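Local coordinates for protein 5-oxoprolinase subunit A (Thermus thermophilus, PDB 2DFA) that probably cleaves 5-oxoproline to L-glutamate at the cost of ATP, as one subunit of a three-component 5-oxoprolinase complex, at residues Glu123-Ile128 against Glu150-Lys155; Ala193-Arg198 against Gly203-Leu208; Ala31-Gly36 against Gly92-Phe97; Leu130-Phe135 against Leu139-Leu144; Ala169-Gly174 against Arg179-Ser184. One frame throughout, in Å; residues are numbered along the deposited sequence.

How the contacts relate
From the N terminus, contact 3 comes first: it closes a long loop by setting helix 80-100 beside the end of strand 30-34. Contact 1 then joins helices 122-135 and 148-155, and contact 4 is nested inside its loop, laying the second half of helix 122-135 on residues 139-141, leading into strand 141-143. Contacts 1 and 4 touch, Ala153 packing on Leu141, and contact 4 meets contact 3 where Phe135 packs on Gly92. Further on, contact 5 folds the loop before helix 189-201 on itself, and contact 2 brings strand 204-206 back along that helix. These last two touch through Leu208 and Tyr170, Met181 and Pro182.

Contact 1: Glu123-Ile128 against Glu150-Lys155; sequences ETARAI and EEEARK
Glu152 leans its aliphatic part on helix 122-135, its CB lying 3.9 Å from the methyl CB of Ala125. Its CG is equally near that methyl, and the same CB also sits 3.9 Å from Arg126 N, so the glutamate meets the neighbouring helix with carbon rather than with charge. From there the chain bends at its second torsion (chi2 -55°), which carries OE1 to 4.0 Å from Arg126 CB, alongside the root of the arginine. The guanidinium of Arg126 leads away on an extended chain, and no salt bridge joins the pair. Two helices flanking the parallel sheet meet here, 122-135 and 148-155, the latter following strand 141-143, and the small Ala125 lets the backbones come as near as 5.3 Å between the CA atoms of Arg126 and Glu152. What fixes the carboxylate lies one shell out. Arg122, at the start of helix 122-135, forms a salt bridge with Glu152 OE2, and Lys155 forms another, its NZ 3.3 Å from the same OE2, on the syn side. With an alanine here, Arg122 and Lys155 would probably lose the carboxylate they share, and a gap would open over the Ala125 methyl. On the far side of helix 148-155, Arg154 makes a side-on salt bridge to Glu150 OE2 with NE and NH2, the NE bond being 2.8 Å long.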
# COMPACT_ATOMS: atom_id res chain seq x y z
N GLU A 123 17.63 -3.13 20.82
CA GLU A 123 16.22 -2.79 21.00
C GLU A 123 15.33 -3.48 19.96
O GLU A 123 14.22 -3.92 20.28
CB GLU A 123 16.01 -1.28 20.95
CG GLU A 123 16.45 -0.57 22.22
CD GLU A 123 15.71 -1.08 23.44
OE1 GLU A 123 14.50 -0.80 23.56
OE2 GLU A 123 16.34 -1.78 24.28
N THR A 124 15.81 -3.55 18.73
CA THR A 124 15.04 -4.20 17.67
C THR A 124 14.99 -5.70 17.96
O THR A 124 13.94 -6.32 17.87
CB THR A 124 15.70 -4.00 16.30
OG1 THR A 124 15.63 -2.62 15.93
CG2 THR A 124 15.00 -4.85 15.24
N ALA A 125 16.13 -6.27 18.31
CA ALA A 125 16.22 -7.69 18.63
C ALA A 125 15.27 -8.04 19.77
O ALA A 125 14.55 -9.04 19.72
CB ALA A 125 17.65 -8.06 19.01
N ARG A 126 15.27 -7.22 20.81
CA ARG A 126 14.40 -7.44 21.96
C ARG A 126 12.93 -7.37 21.58
O ARG A 126 12.12 -8.18 22.02
CB ARG A 126 14.70 -6.41 23.06
CG ARG A 126 13.71 -6.43 24.22
CD ARG A 126 14.07 -5.40 25.29
NE ARG A 126 13.02 -5.26 26.29
CZ ARG A 126 11.93 -4.50 26.15
NH1 ARG A 126 11.74 -3.80 25.04
NH2 ARG A 126 11.03 -4.45 27.12
N ALA A 127 12.57 -6.38 20.75
CA ALA A 127 11.19 -6.22 20.31
C ALA A 127 10.69 -7.45 19.56
O ALA A 127 9.56 -7.89 19.76
CB ALA A 127 11.05 -4.97 19.42
N ILE A 128 11.53 -8.01 18.70
CA ILE A 128 11.15 -9.19 17.94
C ILE A 128 10.94 -10.35 18.91
O ILE A 128 9.93 -11.06 18.85
CB ILE A 128 12.25 -9.58 16.94
CG1 ILE A 128 12.39 -8.50 15.87
CG2 ILE A 128 11.91 -10.94 16.30
CD1 ILE A 128 13.53 -8.73 14.90
N GLU A 150 21.05 -13.05 19.10
CA GLU A 150 20.99 -14.32 19.82
C GLU A 150 20.88 -14.00 21.31
O GLU A 150 20.12 -14.64 22.05
CB GLU A 150 22.25 -15.14 19.58
CG GLU A 150 22.16 -16.55 20.15
CD GLU A 150 23.51 -17.25 20.25
OE1 GLU A 150 24.37 -17.02 19.38
OE2 GLU A 150 23.70 -18.04 21.20
N GLU A 151 21.64 -13.00 21.75
CA GLU A 151 21.65 -12.59 23.15
C GLU A 151 20.29 -12.16 23.68
O GLU A 151 19.83 -12.64 24.72
CB GLU A 151 22.63 -11.43 23.35
CG GLU A 151 24.09 -11.81 23.24
CD GLU A 151 25.01 -10.62 23.47
OE1 GLU A 151 24.80 -9.90 24.48
OE2 GLU A 151 25.94 -10.42 22.66
N GLU A 152 19.63 -11.24 22.98
CA GLU A 152 18.33 -10.75 23.42
C GLU A 152 17.28 -11.86 23.40
O GLU A 152 16.40 -11.91 24.25
CB GLU A 152 17.88 -9.57 22.57
CG GLU A 152 18.76 -8.34 22.72
CD GLU A 152 18.91 -7.89 24.16
OE1 GLU A 152 17.90 -7.90 24.90
OE2 GLU A 152 20.02 -7.51 24.57
N ALA A 153 17.38 -12.74 22.41
CA ALA A 153 16.44 -13.85 22.31
C ALA A 153 16.57 -14.73 23.55
O ALA A 153 15.57 -15.16 24.11
CB ALA A 153 16.73 -14.67 21.05
N ARG A 154 17.80 -14.98 23.97
CA ARG A 154 18.03 -15.81 25.16
C ARG A 154 17.59 -15.08 26.42
O ARG A 154 16.98 -15.67 27.31
CB ARG A 154 19.51 -16.20 25.26
CG ARG A 154 19.98 -17.16 24.17
CD ARG A 154 21.45 -17.52 24.35
NE ARG A 154 21.94 -18.45 23.33
CZ ARG A 154 21.61 -19.73 23.26
NH1 ARG A 154 20.78 -20.27 24.15
NH2 ARG A 154 22.12 -20.49 22.29
N LYS A 155 17.89 -13.78 26.48
CA LYS A 155 17.50 -12.99 27.65
C LYS A 155 15.98 -12.96 27.78
O LYS A 155 15.45 -12.86 28.89
CB LYS A 155 18.06 -11.56 27.53
CG LYS A 155 19.55 -11.46 27.83
CD LYS A 155 20.14 -10.09 27.46
CE LYS A 155 19.54 -8.95 28.27
NZ LYS A 155 20.09 -7.63 27.84

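Contact 2: Ala193-Arg198 against Gly203-Leu208; sequences ARRALR and GKVEAL
Arg195 and Arg198 reach strand 204-206 by different bends. In Arg195 the chain kinks at its third torsion (chi3 62°) and swings the guanidinium over Val205, whereas Arg198 turns already at its second (chi2 92°) and runs past Lys204. The Arg195 guanidinium lays one face on the Val205 methyl CG2, 3.4 Å from NH2 and set toward the rim of the group. At its edge, in plane, a water accepts from Arg195 NH2 at 3.0 Å and donates to Glu206 O at 2.7 Å, bridging helix and strand. NH2 is also bonded to the carbonyl of Arg168. Replacing Arg195 by a leucine is likely to leave that carbonyl and the bridging water without their donor, and Val205 without its flat cover. Arg198 passes Lys204 O with its CB at 3.7 Å and turns a guanidinium face to Lys204 CB. A second water sits at its edge, held by Glu206 N at 2.9 Å and only weakly by Arg198 NH1. Glu212 and Glu202 take the charge of Arg198 in salt bridges. Just past helix 189-201, Gly203 takes up positive phi and returns a weak hydrogen bond from its N to Arg198 O, 3.1 Å long. The strand then runs back against the helix at 148°, their axes 7.7 Å apart at closest. Strand 212-214 pairs antiparallel with 204-206 to make a small hairpin, and helix 229-241 packs against Ala193, Ala196 and Leu197.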
# COMPACT_ATOMS: atom_id res chain seq x y z
N ALA A 193 27.53 -27.55 -1.03
CA ALA A 193 27.22 -28.85 -0.44
C ALA A 193 28.40 -29.36 0.40
O ALA A 193 28.24 -29.93 1.47
CB ALA A 193 26.94 -29.82 -1.58
N ARG A 194 29.61 -29.17 -0.16
CA ARG A 194 30.82 -29.53 0.57
C ARG A 194 30.87 -28.83 1.93
O ARG A 194 31.12 -29.43 2.97
CB ARG A 194 32.01 -29.09 -0.28
CG ARG A 194 33.29 -29.85 0.07
CD ARG A 194 34.55 -29.23 -0.56
NE ARG A 194 34.26 -28.61 -1.85
CZ ARG A 194 33.90 -29.43 -2.86
NH1 ARG A 194 33.77 -30.72 -2.63
NH2 ARG A 194 33.75 -28.93 -4.09
N ARG A 195 30.66 -27.50 1.89
CA ARG A 195 30.67 -26.72 3.13
C ARG A 195 29.55 -27.17 4.08
O ARG A 195 29.73 -27.27 5.29
CB ARG A 195 30.48 -25.25 2.75
CG ARG A 195 31.67 -24.69 1.97
CD ARG A 195 31.37 -23.33 1.31
NE ARG A 195 31.06 -22.31 2.32
CZ ARG A 195 32.09 -21.63 2.85
NH1 ARG A 195 33.32 -21.90 2.45
NH2 ARG A 195 31.86 -20.66 3.74
N ALA A 196 28.37 -27.41 3.50
CA ALA A 196 27.24 -27.85 4.32
C ALA A 196 27.58 -29.11 5.13
O ALA A 196 27.37 -29.18 6.33
CB ALA A 196 26.06 -28.12 3.40
N LEU A 197 28.08 -30.14 4.42
CA LEU A 197 28.48 -31.37 5.10
C LEU A 197 29.44 -31.07 6.25
O LEU A 197 29.31 -31.57 7.36
CB LEU A 197 29.21 -32.26 4.07
CG LEU A 197 28.33 -33.37 3.49
CD1 LEU A 197 29.14 -34.34 2.61
CD2 LEU A 197 27.68 -34.23 4.58
N ARG A 198 30.46 -30.25 5.93
CA ARG A 198 31.47 -29.90 6.93
C ARG A 198 30.84 -29.29 8.18
O ARG A 198 31.16 -29.64 9.30
CB ARG A 198 32.43 -28.90 6.28
CG ARG A 198 33.67 -28.65 7.12
CD ARG A 198 34.83 -29.58 6.75
NE ARG A 198 35.83 -29.63 7.83
CZ ARG A 198 36.62 -28.56 7.98
NH1 ARG A 198 36.46 -27.52 7.18
NH2 ARG A 198 37.58 -28.55 8.91
N GLY A 203 31.19 -29.33 12.38
CA GLY A 203 30.90 -28.12 13.14
C GLY A 203 31.91 -27.00 12.85
O GLY A 203 32.20 -26.15 13.68
N LYS A 204 32.48 -27.05 11.63
CA LYS A 204 33.44 -26.03 11.25
C LYS A 204 33.30 -25.66 9.77
O LYS A 204 32.79 -26.41 8.94
CB LYS A 204 34.85 -26.56 11.52
CG LYS A 204 35.22 -26.51 13.00
CD LYS A 204 36.62 -27.05 13.25
CE LYS A 204 37.07 -26.86 14.70
NZ LYS A 204 36.12 -27.49 15.61
N VAL A 205 33.75 -24.43 9.45
CA VAL A 205 33.79 -24.02 8.05
C VAL A 205 35.06 -23.22 7.74
O VAL A 205 35.58 -22.47 8.55
CB VAL A 205 32.55 -23.16 7.77
CG1 VAL A 205 32.68 -21.82 8.48
CG2 VAL A 205 32.42 -22.92 6.27
N GLU A 206 35.59 -23.44 6.52
CA GLU A 206 36.73 -22.64 6.09
C GLU A 206 36.44 -21.15 6.25
O GLU A 206 35.33 -20.67 6.07
CB GLU A 206 37.02 -22.97 4.62
CG GLU A 206 38.38 -22.46 4.16
CD GLU A 206 38.51 -22.66 2.66
OE1 GLU A 206 37.82 -23.51 2.12
OE2 GLU A 206 39.33 -21.96 2.05
N ALA A 207 37.49 -20.41 6.65
CA ALA A 207 37.35 -18.96 6.73
C ALA A 207 38.01 -18.27 5.54
O ALA A 207 39.07 -18.66 5.06
CB ALA A 207 37.98 -18.49 8.04
N LEU A 208 37.32 -17.24 5.03
CA LEU A 208 37.83 -16.53 3.86
C LEU A 208 39.20 -15.88 4.14
O LEU A 208 40.08 -15.82 3.28
CB LEU A 208 36.79 -15.48 3.48
CG LEU A 208 37.18 -14.63 2.26
CD1 LEU A 208 37.43 -15.48 1.02
CD2 LEU A 208 36.09 -13.61 1.88
O HOH W 1 34.23 -18.96 4.23
O HOH W 2 34.62 -25.71 5.04

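Contact 3: Ala31-Gly36 against Gly92-Phe97; sequences ANLACG and GALSAF
The C-terminal part of strand 30-34, in the parallel sheet, and the loop after it are covered here by helix 80-100, with Leu33 and Cys35 both meeting Leu94. Leu94 is the side chain that spans the contact. Its CB lies 4.0 Å from Cys35 SG, while its branched end reaches back along the strand, where CD1 comes to 4.2 Å from Leu33 CD2. The two leucines cross at about a right angle, touching methyl to methyl. A first torsion close to 180° (chi1 175°) extends Leu94 from the helix toward the strand, and its other methyl, CD2, stands 4.2 Å from Leu33 O. Cys35 turns its sulfur toward the helix and offers it as an apolar surface; the nearest CA atoms, those of Cys35 and Leu94, are 6.0 Å apart. Helices packed outside a curled parallel sheet make up this LamB/YcsF fold, and the contact is one piece of that layering. Helix 42-54 shares the task, Val49 resting on Leu33 and Ile45 on Leu94, and Ala61 of the adjacent strand 58-62 touches both Cys35 and Leu94. Asn32 points to the other side of the strand, where its amide bonds to Asn6, His107 and Asp8, the last of which faces one vacant point together with His62 and His111, possibly an empty metal site that the Cys35 side chain lies near without touching. Tyr89 of the second subunit hydrogen-bonds through OH to Cys35 O and packs on Ala93 and Phe97.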
# COMPACT_ATOMS: atom_id res chain seq x y z
N ALA A 31 10.39 -24.02 5.98
CA ALA A 31 10.28 -22.86 5.10
C ALA A 31 9.90 -21.63 5.93
O ALA A 31 9.20 -21.74 6.93
CB ALA A 31 9.24 -23.11 4.03
N ASN A 32 10.39 -20.47 5.51
CA ASN A 32 10.10 -19.22 6.19
C ASN A 32 9.16 -18.48 5.24
O ASN A 32 9.58 -18.00 4.20
CB ASN A 32 11.39 -18.41 6.38
CG ASN A 32 12.57 -19.29 6.76
OD1 ASN A 32 12.55 -19.99 7.78
ND2 ASN A 32 13.62 -19.26 5.94
N LEU A 33 7.89 -18.41 5.61
CA LEU A 33 6.89 -17.77 4.77
C LEU A 33 6.67 -16.28 5.04
O LEU A 33 6.54 -15.87 6.20
CB LEU A 33 5.55 -18.50 4.89
CG LEU A 33 5.35 -19.69 3.94
CD1 LEU A 33 6.54 -20.63 4.00
CD2 LEU A 33 4.07 -20.41 4.31
N ALA A 34 6.63 -15.50 3.97
CA ALA A 34 6.41 -14.06 4.07
C ALA A 34 5.01 -13.84 4.64
O ALA A 34 4.12 -14.68 4.48
CB ALA A 34 6.53 -13.41 2.68
N CYS A 35 4.82 -12.70 5.31
CA CYS A 35 3.54 -12.42 5.94
C CYS A 35 2.77 -11.19 5.45
O CYS A 35 1.99 -10.61 6.21
CB CYS A 35 3.75 -12.33 7.46
SG CYS A 35 4.66 -13.76 8.16
N GLY A 36 2.99 -10.79 4.20
CA GLY A 36 2.27 -9.66 3.64
C GLY A 36 2.89 -8.28 3.70
O GLY A 36 2.32 -7.33 3.16
N GLY A 92 0.64 -13.42 13.52
CA GLY A 92 -0.77 -13.76 13.64
C GLY A 92 -1.44 -14.06 12.32
O GLY A 92 -2.19 -15.05 12.20
N ALA A 93 -1.18 -13.23 11.31
CA ALA A 93 -1.78 -13.43 10.00
C ALA A 93 -1.42 -14.80 9.43
O ALA A 93 -2.29 -15.52 8.96
CB ALA A 93 -1.34 -12.32 9.04
N LEU A 94 -0.14 -15.15 9.48
CA LEU A 94 0.30 -16.44 8.97
C LEU A 94 -0.31 -17.59 9.76
O LEU A 94 -0.75 -18.59 9.18
CB LEU A 94 1.84 -16.54 9.00
CG LEU A 94 2.40 -17.91 8.60
CD1 LEU A 94 1.99 -18.25 7.18
CD2 LEU A 94 3.92 -17.90 8.73
N SER A 95 -0.38 -17.44 11.09
CA SER A 95 -0.94 -18.49 11.93
C SER A 95 -2.38 -18.86 11.59
O SER A 95 -2.79 -19.99 11.83
CB SER A 95 -0.85 -18.11 13.41
OG SER A 95 -1.82 -17.12 13.74
N ALA A 96 -3.13 -17.92 11.02
CA ALA A 96 -4.51 -18.20 10.65
C ALA A 96 -4.56 -19.22 9.51
O ALA A 96 -5.42 -20.10 9.51
CB ALA A 96 -5.23 -16.91 10.23
N PHE A 97 -3.66 -19.09 8.55
CA PHE A 97 -3.60 -20.03 7.42
C PHE A 97 -3.14 -21.41 7.90
O PHE A 97 -3.62 -22.43 7.41
CB PHE A 97 -2.65 -19.50 6.35
CG PHE A 97 -3.17 -18.29 5.64
CD1 PHE A 97 -4.11 -18.42 4.63
CD2 PHE A 97 -2.79 -17.02 6.04
CE1 PHE A 97 -4.66 -17.29 4.01
CE2 PHE A 97 -3.34 -15.89 5.43
CZ PHE A 97 -4.27 -16.03 4.42

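Contact 4: Leu130-Phe135 against Leu139-Leu144; sequences LAVKAF and LPLVVL
The last turns of helix 122-135 come to within 6.8 Å of the residues leading into strand 141-143, measured between the CA atoms of Val132 and Leu139, and side chains alone bridge the gap. Val132 supplies both methyls. CG1, swung opposite the backbone N (chi1 171°), presses on Leu139 CB at 3.7 Å, while CG2 turns to Leu141 and meets its CD1 more loosely at 4.3 Å. Val132 thus sits across two residues on the same side of the incoming chain, and its side chain crosses that of Leu139 at about a right angle. One turn on, Phe135 meets the far end of Leu139: the methyl CD1 lies at the ring's edge, near its plane, 3.7 Å from CD2. The same CD1 also lies 4.1 Å from Val132 CG1, which places it between the valine and the ring. No hydrogen bond crosses the contact, and Val132, Leu139 and Leu141 are all buried. Around them, Val108 touches Val132, Leu105 touches Leu139, and Tyr149 backs Leu141. The Phe135 ring continues outward to Ile91 of helix 80-100 and to Ala96 of the second subunit. A short connection takes the chain from the helix into strand 141-143, which pairs in parallel with strand 160-164, and this apolar seam lays a helix against the strand it leads into, as is usual in parallel α/β sheets.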
# COMPACT_ATOMS: atom_id res chain seq x y z
N LEU A 130 10.25 -10.33 22.14
CA LEU A 130 9.06 -10.18 22.97
C LEU A 130 7.77 -10.42 22.19
O LEU A 130 6.81 -10.97 22.74
CB LEU A 130 9.04 -8.81 23.63
CG LEU A 130 10.16 -8.64 24.68
CD1 LEU A 130 10.02 -7.28 25.37
CD2 LEU A 130 10.09 -9.78 25.70
N ALA A 131 7.73 -10.02 20.93
CA ALA A 131 6.54 -10.24 20.10
C ALA A 131 6.31 -11.74 19.96
O ALA A 131 5.20 -12.23 20.15
CB ALA A 131 6.72 -9.61 18.71
N VAL A 132 7.37 -12.46 19.63
CA VAL A 132 7.29 -13.91 19.47
C VAL A 132 6.88 -14.56 20.79
O VAL A 132 6.02 -15.45 20.82
CB VAL A 132 8.64 -14.51 19.04
CG1 VAL A 132 8.59 -16.04 19.10
CG2 VAL A 132 8.97 -14.05 17.62
N LYS A 133 7.49 -14.11 21.89
CA LYS A 133 7.19 -14.67 23.21
C LYS A 133 5.74 -14.40 23.62
O LYS A 133 5.08 -15.27 24.19
CB LYS A 133 8.13 -14.09 24.27
CG LYS A 133 7.97 -14.75 25.64
CD LYS A 133 8.87 -14.12 26.69
CE LYS A 133 8.85 -14.92 28.00
NZ LYS A 133 9.80 -14.36 28.99
N ALA A 134 5.26 -13.20 23.33
CA ALA A 134 3.89 -12.82 23.67
C ALA A 134 2.86 -13.65 22.92
O ALA A 134 1.77 -13.92 23.43
CB ALA A 134 3.67 -11.32 23.38
N PHE A 135 3.21 -14.07 21.70
CA PHE A 135 2.31 -14.88 20.88
C PHE A 135 2.29 -16.35 21.32
O PHE A 135 1.23 -16.95 21.43
CB PHE A 135 2.72 -14.81 19.41
CG PHE A 135 1.78 -15.53 18.48
CD1 PHE A 135 0.55 -14.96 18.14
CD2 PHE A 135 2.11 -16.77 17.95
CE1 PHE A 135 -0.34 -15.63 17.30
CE2 PHE A 135 1.23 -17.44 17.10
CZ PHE A 135 0.01 -16.87 16.78
N LEU A 139 7.54 -20.87 20.95
CA LEU A 139 8.05 -20.69 19.59
C LEU A 139 9.56 -20.48 19.51
O LEU A 139 10.11 -19.58 20.14
CB LEU A 139 7.36 -19.50 18.93
CG LEU A 139 6.05 -19.70 18.18
CD1 LEU A 139 5.48 -18.33 17.80
CD2 LEU A 139 6.29 -20.55 16.93
N PRO A 140 10.25 -21.32 18.72
CA PRO A 140 11.70 -21.14 18.61
C PRO A 140 12.00 -19.98 17.66
O PRO A 140 11.28 -19.76 16.69
CB PRO A 140 12.18 -22.47 18.06
CG PRO A 140 11.03 -22.91 17.22
CD PRO A 140 9.83 -22.57 18.06
N LEU A 141 13.06 -19.24 17.95
CA LEU A 141 13.45 -18.12 17.11
C LEU A 141 14.77 -18.48 16.45
O LEU A 141 15.72 -18.88 17.13
CB LEU A 141 13.61 -16.85 17.96
CG LEU A 141 13.93 -15.53 17.26
CD1 LEU A 141 12.86 -15.23 16.21
CD2 LEU A 141 13.99 -14.41 18.30
N VAL A 142 14.82 -18.36 15.13
CA VAL A 142 16.03 -18.65 14.37
C VAL A 142 16.91 -17.41 14.42
O VAL A 142 16.45 -16.30 14.10
CB VAL A 142 15.69 -19.00 12.90
CG1 VAL A 142 16.96 -19.19 12.08
CG2 VAL A 142 14.84 -20.25 12.86
N VAL A 143 18.16 -17.58 14.82
CA VAL A 143 19.07 -16.44 14.93
C VAL A 143 20.46 -16.71 14.37
O VAL A 143 20.81 -17.85 14.06
CB VAL A 143 19.26 -16.02 16.40
CG1 VAL A 143 17.91 -15.94 17.10
CG2 VAL A 143 20.16 -17.02 17.11
N LEU A 144 21.23 -15.64 14.23
CA LEU A 144 22.61 -15.74 13.76
C LEU A 144 23.44 -15.86 15.03
O LEU A 144 23.38 -14.99 15.90
CB LEU A 144 23.02 -14.49 12.99
CG LEU A 144 23.16 -14.64 11.47
CD1 LEU A 144 23.71 -13.34 10.88
CD2 LEU A 144 24.09 -15.80 11.16

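Contact 5: Ala169-Gly174 against Arg179-Ser184; sequences AYLRSG and RSMPGS
Ala169 N donates to Ser184 O in a short, fairly straight bond, 2.7 Å long with an angle of 165° at the hydrogen, and this is the polar link between 169-174 and 179-184. The donor approaches tilted 30° from the plane of the carbonyl. Beside it the Ala169 methyl rests against two carbonyl oxygens, with CB 3.3 Å from Gly183 O and 3.4 Å from Ser184 O, so that the residue fits closely against the second segment. Further out, Leu171 CD2 looks across at Met181 SD, a loose apolar touch at 4.4 Å. The methionine reaches over with its chain extended as far as SD, which the second torsion places (chi2 -171°). Each segment also carries its own turn. A type I turn from Leu171 to Gly174 is closed by Gly174 N on Leu171 O at 2.8 Å, and a type II turn from Met181 to Ser184 has Gly183 at its third position, where positive phi suits a glycine. Ser184 OG makes a hydrogen bond back to Pro178 O. The whole belongs to the long loop between strand 160-164 and helix 189-201, in which Tyr170, on the other side of the chain, packs against Arg195 and Met199 of that helix. One short backbone hydrogen bond thus satisfies Ala169 N and Ser184 O, while the rest is methyl-to-carbonyl and loose apolar contact, so side-chain chemistry adds little specificity.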
# COMPACT_ATOMS: atom_id res chain seq x y z
N ALA A 169 30.42 -16.93 2.69
CA ALA A 169 31.76 -17.10 3.23
C ALA A 169 31.80 -16.55 4.65
O ALA A 169 31.07 -15.61 4.99
CB ALA A 169 32.78 -16.36 2.37
N TYR A 170 32.64 -17.15 5.48
CA TYR A 170 32.81 -16.75 6.87
C TYR A 170 34.19 -16.14 7.09
O TYR A 170 35.12 -16.42 6.34
CB TYR A 170 32.64 -17.95 7.81
CG TYR A 170 31.21 -18.38 8.03
CD1 TYR A 170 30.46 -18.94 7.00
CD2 TYR A 170 30.62 -18.24 9.28
CE1 TYR A 170 29.14 -19.35 7.21
CE2 TYR A 170 29.31 -18.65 9.51
CZ TYR A 170 28.58 -19.20 8.48
OH TYR A 170 27.28 -19.60 8.70
N LEU A 171 34.31 -15.32 8.12
CA LEU A 171 35.58 -14.70 8.46
C LEU A 171 36.06 -15.35 9.75
O LEU A 171 35.26 -15.95 10.48
CB LEU A 171 35.41 -13.19 8.66
CG LEU A 171 34.83 -12.39 7.49
CD1 LEU A 171 34.73 -10.92 7.90
CD2 LEU A 171 35.72 -12.54 6.26
N ARG A 172 37.35 -15.23 10.05
CA ARG A 172 37.89 -15.83 11.27
C ARG A 172 37.12 -15.38 12.51
O ARG A 172 37.03 -16.12 13.49
CB ARG A 172 39.37 -15.49 11.43
CG ARG A 172 40.27 -16.16 10.41
CD ARG A 172 41.74 -15.93 10.73
NE ARG A 172 42.12 -16.51 12.02
CZ ARG A 172 42.17 -17.82 12.27
NH1 ARG A 172 41.84 -18.69 11.32
NH2 ARG A 172 42.53 -18.25 13.46
N SER A 173 36.57 -14.18 12.46
CA SER A 173 35.80 -13.64 13.58
C SER A 173 34.59 -14.52 13.91
O SER A 173 34.06 -14.46 15.01
CB SER A 173 35.32 -12.22 13.25
OG SER A 173 34.45 -12.24 12.14
N GLY A 174 34.16 -15.32 12.94
CA GLY A 174 33.02 -16.19 13.17
C GLY A 174 31.74 -15.62 12.59
O GLY A 174 30.68 -16.25 12.65
N ARG A 179 28.98 -8.67 2.06
CA ARG A 179 28.37 -9.08 0.79
C ARG A 179 29.23 -8.92 -0.47
O ARG A 179 29.39 -9.84 -1.26
CB ARG A 179 27.11 -8.24 0.59
CG ARG A 179 25.88 -8.87 1.26
CD ARG A 179 25.20 -9.90 0.36
NE ARG A 179 26.20 -10.72 -0.33
CZ ARG A 179 25.74 -11.66 -1.18
NH1 ARG A 179 24.44 -11.82 -1.37
NH2 ARG A 179 26.61 -12.43 -1.84
N SER A 180 29.75 -7.69 -0.68
CA SER A 180 30.41 -7.40 -1.95
C SER A 180 31.92 -7.69 -1.85
O SER A 180 32.73 -7.15 -2.59
CB SER A 180 30.18 -5.94 -2.34
OG SER A 180 28.99 -5.85 -3.13
N MET A 181 32.28 -8.53 -0.87
CA MET A 181 33.69 -8.88 -0.71
C MET A 181 34.00 -10.06 -1.64
O MET A 181 33.25 -11.02 -1.74
CB MET A 181 33.95 -9.17 0.77
CG MET A 181 35.44 -9.38 1.06
SD MET A 181 35.72 -9.97 2.73
CE MET A 181 35.84 -8.37 3.54
N PRO A 182 35.13 -9.94 -2.35
CA PRO A 182 35.54 -10.94 -3.32
C PRO A 182 35.47 -12.34 -2.69
O PRO A 182 36.17 -12.67 -1.74
CB PRO A 182 36.98 -10.61 -3.71
CG PRO A 182 37.30 -9.18 -3.24
CD PRO A 182 35.92 -8.72 -2.56
N GLY A 183 34.54 -13.15 -3.22
CA GLY A 183 34.42 -14.53 -2.75
C GLY A 183 33.48 -14.64 -1.55
O GLY A 183 33.49 -15.62 -0.81
N SER A 184 32.66 -13.59 -1.35
CA SER A 184 31.77 -13.59 -0.20
C SER A 184 30.62 -14.60 -0.33
O SER A 184 30.12 -15.15 0.64
CB SER A 184 31.20 -12.18 -0.02
OG SER A 184 30.37 -12.15 1.14